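Local coordinates for glycine betaine/carnitine/choline ABC transporter%2C ATP-binding protein%2C putative (Staphylococcus aureus, PDB 5IIP) that probably serves as the ATP-binding subunit of the OpuC osmolyte uptake system, which c-di-AMP inhibits, probably through its CBS domains, at residues Phe80-Ile83 / Glu84-Asn87. Sequence-based numbering, arbitrary orientation.
Sequences FLDI and EDIN
A chi1 of 68° tucks the carboxylate of D82 between its own backbone N and carbonyl carbon, while D85 holds CG beside its backbone N and anti to its carbonyl carbon; the two side chains cross at about a right angle at the start of the helix. D82 occupies the N-cap: its OD1 accepts the backbone N-H of D85 at 3.0 Å between D85 N and D82 OD1, with the donor arriving close to the line of the C-O bond and an N-H...O angle of 163°. The backbone continues the work, since I86 N donates to D82 O at 3.2 Å, and N87 N to I83 O at 3.2 Å. Together these bonds engage amides of the first helical turn, and CG1 of I86 comes to 3.5 Å from D82 O, beyond the oxygen and well off the line of the C=O bond.

The junction is the turn of a CBS domain where strand 77-82, an outermost strand, within this chain, of a mixed three-stranded sheet, gives way to helix 83-90. L81 on the strand bonds through its backbone to I68 of the neighbouring strand, whereas I86 packs helix 83-90 on V57 and M60 of helix 53-63.

Two carboxylates also meet here: D82 OD1 and D85 OD2 are 2.9 Å apart, with their planes only 15° from parallel. Such an approach of like charges is probably tolerated because R123 of the second subunit forms salt bridges with both, through NH1 to D82 OD2 and NH2 to D85 OD1. E84 reaches R118 of that subunit with OE2 in a further salt bridge, making this helix start part of the dimer interface.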
loop_
_atom_site.group_PDB
_atom_site.type_symbol
_atom_site.label_atom_id
_atom_site.label_comp_id
_atom_site.label_asym_id
_atom_site.label_seq_id
_atom_site.Cartn_x
_atom_site.Cartn_y
_atom_site.Cartn_z
ATOM N N PHE D 80 6.851 -3.357 -4.354
ATOM C CA PHE D 80 6.026 -3.189 -5.511
ATOM C C PHE D 80 6.385 -1.950 -6.313
ATOM O O PHE D 80 6.677 -0.925 -5.759
ATOM C CB PHE D 80 4.582 -3.123 -5.021
ATOM C CG PHE D 80 3.581 -2.938 -6.089
ATOM C CD1 PHE D 80 3.053 -4.007 -6.730
ATOM C CD2 PHE D 80 3.154 -1.698 -6.424
ATOM C CE1 PHE D 80 2.125 -3.849 -7.707
ATOM C CE2 PHE D 80 2.231 -1.525 -7.408
ATOM C CZ PHE D 80 1.711 -2.600 -8.050
ATOM N N LEU D 81 6.374 -2.073 -7.625
ATOM C CA LEU D 81 6.647 -0.948 -8.502
ATOM C C LEU D 81 5.679 -0.817 -9.658
ATOM O O LEU D 81 5.330 -1.776 -10.268
ATOM C CB LEU D 81 8.017 -1.058 -9.086
ATOM C CG LEU D 81 9.232 -0.995 -8.206
ATOM C CD1 LEU D 81 10.376 -1.624 -8.938
ATOM C CD2 LEU D 81 9.541 0.430 -7.897
ATOM N N ASP D 82 5.276 0.399 -9.961
ATOM C CA ASP D 82 4.374 0.703 -11.057
ATOM C C ASP D 82 4.976 1.833 -11.831
ATOM O O ASP D 82 5.937 2.377 -11.400
ATOM C CB ASP D 82 2.939 0.979 -10.612
ATOM C CG ASP D 82 2.780 2.223 -9.839
ATOM O OD1 ASP D 82 3.652 3.069 -9.845
ATOM O OD2 ASP D 82 1.737 2.364 -9.218
ATOM N N ILE D 83 4.392 2.218 -12.941
ATOM C CA ILE D 83 4.959 3.254 -13.800
ATOM C C ILE D 83 5.174 4.585 -13.159
ATOM O O ILE D 83 6.201 5.158 -13.369
ATOM C CB ILE D 83 4.072 3.471 -15.028
ATOM C CG1 ILE D 83 4.031 2.219 -15.871
ATOM C CG2 ILE D 83 4.585 4.570 -15.923
ATOM C CD1 ILE D 83 5.338 1.892 -16.548
ATOM N N GLU D 84 4.224 5.082 -12.412
ATOM C CA GLU D 84 4.427 6.349 -11.783
ATOM C C GLU D 84 5.572 6.300 -10.800
ATOM O O GLU D 84 6.346 7.220 -10.718
ATOM C CB GLU D 84 3.136 6.829 -11.134
ATOM C CG GLU D 84 3.159 8.226 -10.558
ATOM C CD GLU D 84 3.609 9.273 -11.523
ATOM O OE1 GLU D 84 3.460 9.088 -12.725
ATOM O OE2 GLU D 84 4.109 10.288 -11.059
ATOM N N ASP D 85 5.694 5.219 -10.057
ATOM C CA ASP D 85 6.750 5.115 -9.076
ATOM C C ASP D 85 8.099 5.205 -9.720
ATOM O O ASP D 85 8.977 5.853 -9.218
ATOM C CB ASP D 85 6.669 3.788 -8.339
ATOM C CG ASP D 85 5.534 3.711 -7.350
ATOM O OD1 ASP D 85 5.279 4.668 -6.611
ATOM O OD2 ASP D 85 4.911 2.654 -7.298
ATOM N N ILE D 86 8.266 4.527 -10.835
ATOM C CA ILE D 86 9.517 4.550 -11.574
ATOM C C ILE D 86 9.894 5.919 -12.138
ATOM O O ILE D 86 11.045 6.299 -12.093
ATOM C CB ILE D 86 9.497 3.540 -12.701
ATOM C CG1 ILE D 86 9.381 2.164 -12.134
ATOM C CG2 ILE D 86 10.781 3.576 -13.482
ATOM C CD1 ILE D 86 9.155 1.120 -13.179
ATOM N N ASN D 87 8.928 6.657 -12.651
ATOM C CA ASN D 87 9.226 7.954 -13.183
ATOM C C ASN D 87 9.780 8.831 -12.094
ATOM O O ASN D 87 10.738 9.521 -12.319
ATOM C CB ASN D 87 7.987 8.614 -13.754
ATOM C CG ASN D 87 7.459 7.901 -14.939
ATOM O OD1 ASN D 87 6.270 7.734 -15.099
ATOM N ND2 ASN D 87 8.346 7.458 -15.772
#